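Local atomic coordinates of vitamin B12-binding protein (Vibrio cholerae O395, PDB entry 5YSC), a protein that binds vitamin B12 in the periplasm and probably delivers it to BtuC, the membrane subunit of the BtuCDF importer. Residues Y157-S162 and W246-T251; I167-A170 and P175-V178; V185-D190 and K206-I211. All coordinates share one frame; numbering follows the deposited sequence.

Overall arrangement
All three contacts belong to the half of the chain built around the parallel sheet of strands 184-186, 155-159, 210-213 and 239-241, with contacts 2 and 3 nested inside the loop closed by contact 1. Contacts 1 and 2 are adjacent, their centres about 6 Å apart, and Thr168 OG1 lies 2.7 Å from Tyr159 O. Contact 3 sits about 14 Å from contact 1 between centres and meets it in the sheet, where Phe158 N is 2.9 Å from Val210 O. Leu169 O, 2.9 Å from Asn186 ND2, joins contacts 2 and 3. Cyanocobalamin is approached by Leu161 and Pro175, each side chain about 4 Å away, whereas Phe188 stays about 12 Å from it.

Contact 1 (Y157-S162 and W246-T251); sequences YFYQLS and WLNRPT
Leu161 and Asn248 line the cyanocobalamin pocket, and Tyr159 and Leu247 pack next to them, where the segment on strand 155-159 meets the segment on helix 244-248. The backbones stay well separated, with the CA atoms of Leu161 and Asn248 9.3 Å apart, so side chains alone span the gap. Tyr159 has CG anti to its N (chi1 176°) and reaches across from the strand, its phenol group advancing against Leu247 and Asn248, which come from the opposite direction. The single polar bond between the segments runs from Asn248 ND2 to Tyr159 OH, 2.9 Å long and moderately bent, with the hydroxyl tilted 17° from the amide plane. The amide and the ring are not coplanar, their planes standing 38° apart. Asn248 OD1 lies at the ring edge, near its plane, 3.6 Å from Tyr159 CE2. Both ends of the amide therefore adjoin the phenol, although only the nitrogen bonds to it.

Leu247 brings one methyl to the same ring: CD2 approaches at a slant, 3.4 Å from Tyr159 CZ, and sits beside the hydroxyl as well. Leu161 CD2 stands off the amide plane, on the opposite side from Tyr159 OH and out beyond the nitrogen, 3.7 Å from Asn248 ND2, an apolar cover for the atom that donates to the tyrosine. Phe212 of the neighbouring strand packs on Tyr159, and Ala257 of helix 254-267 on Leu247, placing the contact between the sheet and the helices beside it.

Arg249, the next residue, also belongs to the pocket, and its NE hydrogen-bonds to the cobalamin. A ligand site formed by loops at strand and helix ends, between two lobes, is characteristic of the Fe/B12 periplasmic-binding proteins.

Contact 2 (I167-A170 and P175-V178); sequences ITLA and PSEV
Leu169 and Ser176 come nearest in the backbone, with CA atoms 7.2 Å apart, where the chain turns back from segment 167-170, which follows on from strand 166-167, to the first turn of helix 176-181. Pro175 follows a cis peptide bond and occupies the N-cap position of that helix, whose first turn is closed by the backbone bond from Val178 N to Pro175 O.

Leu169 provides most of the contact from its side of the turn. With chi1 at 78°, CG is tucked in between the two main-chain branches, and from there the CD1 branch extends to the start of the helix. The methyl meets apolar and polar atoms together: Leu169 CD1 is 3.6 Å from Pro175 CD, over the face of the pyrrolidine ring at its CD corner, and 3.3 Å from Ser176 OG. It also lies 3.5 Å from Ser176 N, so a single methyl bears on the proline and on the backbone and hydroxyl of the next residue. Behind it, Leu169 CG approaches Ser176 OG to 3.7 Å.

Further packing ties the contact to the neighbouring structure: Leu169 and Pro175 both touch Tyr159 of strand 155-159, and Pro175 also rests on Leu247 and Asn248 of helix 244-248. The side chain of Pro175 is about 4 Å from the bound cyanocobalamin, so this proline-capped helix start borders the ligand.

Between the segments the chemistry is van der Waals contact of one methyl against a proline face and against polar atoms of Ser176. The serine hydroxyl does not bond to the opposing segment; buried under the leucine methyl, it is satisfied by His173 O, within the short connection between the segments.

Contact 3 (V185-D190 and K206-I211); sequences VNIFAD and KQPQVI
The flat ring of Phe188 is met at a slant by the aliphatic end of Lys206, whose CE is 4.2 Å from Phe188 CE1; Gln202 and Val203 of helix 200-206 and Thr168 also pack on the phenylalanine. In the other flat group, OD1 of the Asn186 amide accepts a hydrogen bond from Phe188 N, 3.0 Å away, with the donor above the carbonyl plane (72° out of it). This Asx turn reinforces the type I beta turn from Asn186 to Ala189, which presents Ile187 to the opposing segment.

The isoleucine and lysine side chains run antiparallel alongside one another. CD1 of Ile187 meets Lys206 CB at 3.7 Å and Pro208 CB at 4.1 Å, while the lysine chain bends at chi2 (-91°) and then runs extended alongside the turn. Its ammonium group donates to Ile187 O, with NZ 2.7 Å from the oxygen and nearly in line with the carbonyl bond (C=O...N 169°). A water bridges weakly from Lys206 NZ to Asp190 O.

Ile187 and Pro208 both pack on Phe158, in the strand lying between 184-186 and 210-213. The contact thus joins the exit of the edge strand to the C-terminal residue of helix 200-206 and the link that follows to strand 210-213, in a parallel alpha/beta sheet of strand order 2-1-3-4, the Rossmann-like lobe architecture of this binding-protein family.

Contact 1 (Y157-S162 and W246-T251)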
loop_
_atom_site.group_PDB
_atom_site.type_symbol
_atom_site.label_atom_id
_atom_site.label_comp_id
_atom_site.label_asym_id
_atom_site.label_seq_id
_atom_site.Cartn_x
_atom_site.Cartn_y
_atom_site.Cartn_z
ATOM N N TYR A 157 -2.426 -18.062 -1.654
ATOM C CA TYR A 157 -1.561 -17.310 -2.548
ATOM C C TYR A 157 -0.195 -17.037 -1.912
ATOM O O TYR A 157 -0.015 -17.019 -0.690
ATOM C CB TYR A 157 -2.226 -15.972 -2.975
ATOM C CG TYR A 157 -2.245 -14.952 -1.879
ATOM C CD1 TYR A 157 -3.296 -14.903 -0.969
ATOM C CD2 TYR A 157 -1.179 -14.059 -1.718
ATOM C CE1 TYR A 157 -3.301 -13.983 0.068
ATOM C CE2 TYR A 157 -1.163 -13.158 -0.683
ATOM C CZ TYR A 157 -2.249 -13.121 0.201
ATOM O OH TYR A 157 -2.276 -12.251 1.259
ATOM N N PHE A 158 0.770 -16.829 -2.794
ATOM C CA PHE A 158 2.067 -16.267 -2.487
ATOM C C PHE A 158 2.173 -14.921 -3.188
ATOM O O PHE A 158 1.932 -14.854 -4.396
ATOM C CB PHE A 158 3.132 -17.233 -2.981
ATOM C CG PHE A 158 4.521 -16.703 -2.903
ATOM C CD1 PHE A 158 4.998 -16.135 -1.729
ATOM C CD2 PHE A 158 5.368 -16.777 -3.999
ATOM C CE1 PHE A 158 6.296 -15.664 -1.652
ATOM C CE2 PHE A 158 6.644 -16.279 -3.934
ATOM C CZ PHE A 158 7.107 -15.713 -2.754
ATOM N N TYR A 159 2.520 -13.851 -2.451
ATOM C CA TYR A 159 2.801 -12.546 -3.064
ATOM C C TYR A 159 4.238 -12.137 -2.827
ATOM O O TYR A 159 4.640 -11.870 -1.683
ATOM C CB TYR A 159 1.868 -11.449 -2.540
ATOM C CG TYR A 159 2.213 -10.073 -3.111
ATOM C CD1 TYR A 159 2.443 -9.896 -4.465
ATOM C CD2 TYR A 159 2.330 -8.979 -2.288
ATOM C CE1 TYR A 159 2.770 -8.658 -4.985
ATOM C CE2 TYR A 159 2.640 -7.723 -2.785
ATOM C CZ TYR A 159 2.873 -7.573 -4.127
ATOM O OH TYR A 159 3.195 -6.333 -4.624
ATOM N N GLN A 160 4.972 -12.060 -3.923
ATOM C CA GLN A 160 6.373 -11.701 -3.979
ATOM C C GLN A 160 6.570 -10.189 -4.164
ATOM O O GLN A 160 6.108 -9.617 -5.152
ATOM C CB GLN A 160 6.947 -12.462 -5.176
ATOM C CG GLN A 160 8.367 -12.668 -5.144
ATOM C CD GLN A 160 8.780 -13.639 -6.206
ATOM O OE1 GLN A 160 7.955 -14.133 -7.008
ATOM N NE2 GLN A 160 10.055 -13.946 -6.212
ATOM N N LEU A 161 7.297 -9.555 -3.245
ATOM C CA LEU A 161 7.697 -8.159 -3.414
ATOM C C LEU A 161 8.953 -7.988 -4.268
ATOM O O LEU A 161 9.183 -6.900 -4.813
ATOM C CB LEU A 161 7.947 -7.523 -2.047
ATOM C CG LEU A 161 6.745 -7.331 -1.149
ATOM C CD1 LEU A 161 7.234 -6.752 0.146
ATOM C CD2 LEU A 161 5.724 -6.364 -1.778
ATOM N N SER A 162 9.773 -9.026 -4.376
ATOM C CA SER A 162 10.989 -9.001 -5.175
ATOM C C SER A 162 11.350 -10.439 -5.507
ATOM O O SER A 162 10.912 -11.371 -4.834
ATOM C CB SER A 162 12.138 -8.313 -4.438
ATOM O OG SER A 162 12.221 -8.756 -3.089
ATOM N N TRP A 246 -0.844 0.468 -6.848
ATOM C CA TRP A 246 -2.195 0.381 -6.312
ATOM C C TRP A 246 -2.219 -0.411 -5.026
ATOM O O TRP A 246 -3.008 -0.119 -4.116
ATOM C CB TRP A 246 -3.121 -0.324 -7.308
ATOM C CG TRP A 246 -3.278 0.308 -8.652
ATOM C CD1 TRP A 246 -2.978 1.599 -9.042
ATOM C CD2 TRP A 246 -3.804 -0.343 -9.799
ATOM N NE1 TRP A 246 -3.284 1.761 -10.380
ATOM C CE2 TRP A 246 -3.768 0.579 -10.866
ATOM C CE3 TRP A 246 -4.273 -1.627 -10.039
ATOM C CZ2 TRP A 246 -4.226 0.267 -12.118
ATOM C CZ3 TRP A 246 -4.703 -1.962 -11.312
ATOM C CH2 TRP A 246 -4.659 -1.024 -12.344
ATOM N N LEU A 247 -1.435 -1.479 -5.010
ATOM C CA LEU A 247 -1.538 -2.519 -4.007
ATOM C C LEU A 247 -0.799 -2.149 -2.738
ATOM O O LEU A 247 -1.351 -2.241 -1.643
ATOM C CB LEU A 247 -0.984 -3.810 -4.595
ATOM C CG LEU A 247 -1.001 -4.978 -3.615
ATOM C CD1 LEU A 247 -2.405 -5.427 -3.200
ATOM C CD2 LEU A 247 -0.194 -6.088 -4.212
ATOM N N ASN A 248 0.424 -1.686 -2.886
ATOM C CA ASN A 248 1.318 -1.549 -1.750
ATOM C C ASN A 248 1.259 -0.180 -1.091
ATOM O O ASN A 248 1.870 0.004 -0.019
ATOM C CB ASN A 248 2.725 -1.900 -2.200
ATOM C CG ASN A 248 2.831 -3.382 -2.566
ATOM O OD1 ASN A 248 2.109 -4.201 -2.011
ATOM N ND2 ASN A 248 3.718 -3.720 -3.462
ATOM N N ARG A 249 0.526 0.767 -1.671
ATOM C CA ARG A 249 0.173 2.027 -1.044
ATOM C C ARG A 249 -1.298 2.033 -0.690
ATOM O O ARG A 249 -2.124 1.849 -1.589
ATOM C CB ARG A 249 0.433 3.222 -1.982
ATOM C CG ARG A 249 1.736 3.283 -2.669
ATOM C CD ARG A 249 1.722 4.370 -3.707
ATOM N NE ARG A 249 2.900 4.333 -4.528
ATOM C CZ ARG A 249 3.218 5.303 -5.377
ATOM N NH1 ARG A 249 2.440 6.374 -5.468
ATOM N NH2 ARG A 249 4.333 5.220 -6.096
ATOM N N PRO A 250 -1.690 2.350 0.519
ATOM C CA PRO A 250 -3.119 2.436 0.825
ATOM C C PRO A 250 -3.726 3.780 0.458
ATOM O O PRO A 250 -3.473 4.799 1.116
ATOM C CB PRO A 250 -3.172 2.205 2.345
ATOM C CG PRO A 250 -1.850 1.691 2.710
ATOM C CD PRO A 250 -0.872 2.213 1.734
ATOM N N THR A 251 -4.474 3.790 -0.665
ATOM C CA THR A 251 -4.915 5.006 -1.329
ATOM C C THR A 251 -6.250 4.709 -1.992
ATOM O O THR A 251 -6.696 3.559 -2.008
ATOM C CB THR A 251 -3.970 5.461 -2.444
ATOM O OG1 THR A 251 -4.122 4.523 -3.509
ATOM C CG2 THR A 251 -2.518 5.412 -2.015
#

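Contact 2 (I167-A170 and P175-V178)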
loop_
_atom_site.group_PDB
_atom_site.type_symbol
_atom_site.label_atom_id
_atom_site.label_comp_id
_atom_site.label_asym_id
_atom_site.label_seq_id
_atom_site.Cartn_x
_atom_site.Cartn_y
_atom_site.Cartn_z
ATOM N N ILE A 167 11.362 -11.393 -0.860
ATOM C CA ILE A 167 10.681 -10.822 0.297
ATOM C C ILE A 167 9.186 -10.941 0.069
ATOM O O ILE A 167 8.696 -10.710 -1.043
ATOM C CB ILE A 167 11.060 -9.342 0.521
ATOM C CG1 ILE A 167 12.568 -9.148 0.534
ATOM C CG2 ILE A 167 10.456 -8.825 1.803
ATOM C CD1 ILE A 167 13.246 -9.875 1.615
ATOM N N THR A 168 8.469 -11.303 1.117
ATOM C CA THR A 168 7.026 -11.451 1.051
ATOM C C THR A 168 6.451 -10.744 2.271
ATOM O O THR A 168 7.137 -9.978 2.961
ATOM C CB THR A 168 6.630 -12.941 0.950
ATOM O OG1 THR A 168 5.227 -13.063 0.658
ATOM C CG2 THR A 168 6.902 -13.706 2.254
ATOM N N LEU A 169 5.176 -10.979 2.523
ATOM C CA LEU A 169 4.429 -10.335 3.583
ATOM C C LEU A 169 3.924 -11.391 4.547
ATOM O O LEU A 169 3.835 -12.576 4.204
ATOM C CB LEU A 169 3.246 -9.527 3.035
ATOM C CG LEU A 169 1.951 -10.223 2.588
ATOM C CD1 LEU A 169 0.933 -9.170 2.139
ATOM C CD2 LEU A 169 2.204 -11.219 1.478
ATOM N N ALA A 170 3.516 -10.937 5.734
ATOM C CA ALA A 170 3.116 -11.832 6.817
ATOM C C ALA A 170 2.379 -11.055 7.906
ATOM O O ALA A 170 2.273 -9.827 7.864
ATOM C CB ALA A 170 4.348 -12.542 7.404
ATOM N N PRO A 175 0.101 -5.436 2.256
ATOM C CA PRO A 175 -1.284 -5.405 1.791
ATOM C C PRO A 175 -2.104 -6.672 2.036
ATOM O O PRO A 175 -3.037 -6.998 1.253
ATOM C CB PRO A 175 -1.100 -5.189 0.302
ATOM C CG PRO A 175 0.107 -5.953 -0.017
ATOM C CD PRO A 175 1.025 -5.733 1.156
ATOM N N SER A 176 -1.837 -7.354 3.153
ATOM C CA SER A 176 -2.553 -8.605 3.430
ATOM C C SER A 176 -4.070 -8.460 3.298
ATOM O O SER A 176 -4.746 -9.328 2.724
ATOM C CB SER A 176 -2.202 -9.113 4.839
ATOM O OG SER A 176 -0.854 -9.536 4.882
ATOM N N GLU A 177 -4.621 -7.374 3.827
ATOM C CA GLU A 177 -6.056 -7.149 3.861
ATOM C C GLU A 177 -6.679 -7.047 2.467
ATOM O O GLU A 177 -7.862 -7.338 2.286
ATOM C CB GLU A 177 -6.291 -5.867 4.639
ATOM C CG GLU A 177 -7.611 -5.727 5.209
ATOM C CD GLU A 177 -7.656 -6.276 6.583
ATOM O OE1 GLU A 177 -7.084 -7.369 6.775
ATOM O OE2 GLU A 177 -8.217 -5.595 7.465
ATOM N N VAL A 178 -5.928 -6.585 1.476
ATOM C CA VAL A 178 -6.464 -6.559 0.117
ATOM C C VAL A 178 -6.841 -7.968 -0.329
ATOM O O VAL A 178 -7.929 -8.199 -0.883
ATOM C CB VAL A 178 -5.436 -5.945 -0.845
ATOM C CG1 VAL A 178 -5.921 -6.083 -2.258
ATOM C CG2 VAL A 178 -5.182 -4.468 -0.461
#

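Contact 3 (V185-D190 and K206-I211)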
loop_
_atom_site.group_PDB
_atom_site.type_symbol
_atom_site.label_atom_id
_atom_site.label_comp_id
_atom_site.label_asym_id
_atom_site.label_seq_id
_atom_site.Cartn_x
_atom_site.Cartn_y
_atom_site.Cartn_z
ATOM N N VAL A 185 -5.759 -16.356 1.170
ATOM C CA VAL A 185 -5.055 -16.832 2.365
ATOM C C VAL A 185 -3.568 -16.829 2.046
ATOM O O VAL A 185 -3.111 -17.539 1.143
ATOM C CB VAL A 185 -5.547 -18.220 2.797
ATOM C CG1 VAL A 185 -4.722 -18.759 3.993
ATOM C CG2 VAL A 185 -7.017 -18.151 3.149
ATOM N N ASN A 186 -2.820 -15.983 2.766
ATOM C CA ASN A 186 -1.382 -15.856 2.600
ATOM C C ASN A 186 -0.665 -17.087 3.126
ATOM O O ASN A 186 -0.829 -17.432 4.295
ATOM C CB ASN A 186 -0.912 -14.603 3.342
ATOM C CG ASN A 186 0.571 -14.415 3.298
ATOM O OD1 ASN A 186 1.275 -15.002 2.479
ATOM N ND2 ASN A 186 1.063 -13.549 4.170
ATOM N N ILE A 187 0.161 -17.726 2.288
ATOM C CA ILE A 187 0.858 -18.954 2.706
ATOM C C ILE A 187 1.899 -18.663 3.772
ATOM O O ILE A 187 2.328 -19.574 4.495
ATOM C CB ILE A 187 1.547 -19.678 1.524
ATOM C CG1 ILE A 187 2.529 -18.754 0.781
ATOM C CG2 ILE A 187 0.512 -20.268 0.570
ATOM C CD1 ILE A 187 3.495 -19.507 -0.181
ATOM N N PHE A 188 2.356 -17.421 3.877
ATOM C CA PHE A 188 3.368 -17.059 4.857
ATOM C C PHE A 188 2.789 -16.225 5.994
ATOM O O PHE A 188 3.530 -15.533 6.695
ATOM C CB PHE A 188 4.517 -16.340 4.161
ATOM C CG PHE A 188 5.419 -17.259 3.376
ATOM C CD1 PHE A 188 6.279 -18.126 4.047
ATOM C CD2 PHE A 188 5.416 -17.267 1.991
ATOM C CE1 PHE A 188 7.127 -18.989 3.345
ATOM C CE2 PHE A 188 6.254 -18.118 1.271
ATOM C CZ PHE A 188 7.117 -18.983 1.944
ATOM N N ALA A 189 1.487 -16.327 6.223
ATOM C CA ALA A 189 0.836 -15.491 7.217
ATOM C C ALA A 189 1.505 -15.641 8.573
ATOM O O ALA A 189 1.759 -14.653 9.268
ATOM C CB ALA A 189 -0.638 -15.860 7.324
ATOM N N ASP A 190 1.793 -16.882 8.958
ATOM C CA ASP A 190 2.388 -17.175 10.269
ATOM C C ASP A 190 3.909 -17.182 10.161
ATOM O O ASP A 190 4.562 -18.217 10.240
ATOM C CB ASP A 190 1.884 -18.514 10.795
ATOM C CG ASP A 190 0.383 -18.553 10.936
ATOM O OD1 ASP A 190 -0.200 -17.474 11.219
ATOM O OD2 ASP A 190 -0.205 -19.655 10.756
ATOM N N LYS A 206 5.471 -24.954 0.167
ATOM C CA LYS A 206 4.150 -24.444 0.537
ATOM C C LYS A 206 3.089 -24.663 -0.542
ATOM O O LYS A 206 1.892 -24.640 -0.234
ATOM C CB LYS A 206 4.245 -22.951 0.849
ATOM C CG LYS A 206 4.882 -22.598 2.196
ATOM C CD LYS A 206 3.833 -22.496 3.290
ATOM C CE LYS A 206 4.437 -21.981 4.598
ATOM N NZ LYS A 206 3.396 -21.823 5.636
ATOM N N GLN A 207 3.478 -24.825 -1.797
ATOM C CA GLN A 207 2.497 -25.196 -2.817
ATOM C C GLN A 207 1.390 -24.157 -2.996
ATOM O O GLN A 207 0.208 -24.511 -3.022
ATOM C CB GLN A 207 1.868 -26.556 -2.463
ATOM C CG GLN A 207 1.409 -27.361 -3.669
ATOM C CD GLN A 207 2.558 -27.672 -4.595
ATOM O OE1 GLN A 207 3.727 -27.560 -4.208
ATOM N NE2 GLN A 207 2.241 -28.027 -5.837
ATOM N N PRO A 208 1.724 -22.882 -3.185
ATOM C CA PRO A 208 0.675 -21.878 -3.385
ATOM C C PRO A 208 -0.169 -22.193 -4.608
ATOM O O PRO A 208 0.342 -22.621 -5.636
ATOM C CB PRO A 208 1.460 -20.575 -3.574
ATOM C CG PRO A 208 2.798 -21.019 -4.075
ATOM C CD PRO A 208 3.071 -22.335 -3.390
ATOM N N GLN A 209 -1.463 -21.936 -4.507
ATOM C CA GLN A 209 -2.349 -22.087 -5.663
ATOM C C GLN A 209 -2.111 -20.993 -6.703
ATOM O O GLN A 209 -2.222 -21.248 -7.909
ATOM C CB GLN A 209 -3.799 -22.063 -5.198
ATOM C CG GLN A 209 -4.219 -23.350 -4.505
ATOM C CD GLN A 209 -5.578 -23.222 -3.893
ATOM O OE1 GLN A 209 -5.748 -22.627 -2.828
ATOM N NE2 GLN A 209 -6.574 -23.759 -4.576
ATOM N N VAL A 210 -1.753 -19.794 -6.242
ATOM C CA VAL A 210 -1.515 -18.623 -7.079
ATOM C C VAL A 210 -0.223 -17.968 -6.608
ATOM O O VAL A 210 0.023 -17.887 -5.399
ATOM C CB VAL A 210 -2.670 -17.613 -6.972
ATOM C CG1 VAL A 210 -2.332 -16.403 -7.802
ATOM C CG2 VAL A 210 -3.988 -18.213 -7.420
ATOM N N ILE A 211 0.604 -17.516 -7.553
ATOM C CA ILE A 211 1.756 -16.661 -7.266
ATOM C C ILE A 211 1.516 -15.283 -7.875
ATOM O O ILE A 211 1.262 -15.165 -9.077
ATOM C CB ILE A 211 3.054 -17.275 -7.801
ATOM C CG1 ILE A 211 3.352 -18.565 -7.015
ATOM C CG2 ILE A 211 4.193 -16.292 -7.640
ATOM C CD1 ILE A 211 4.483 -19.414 -7.580
HETATM O O HOH W 1 4.519 -19.185 7.300
#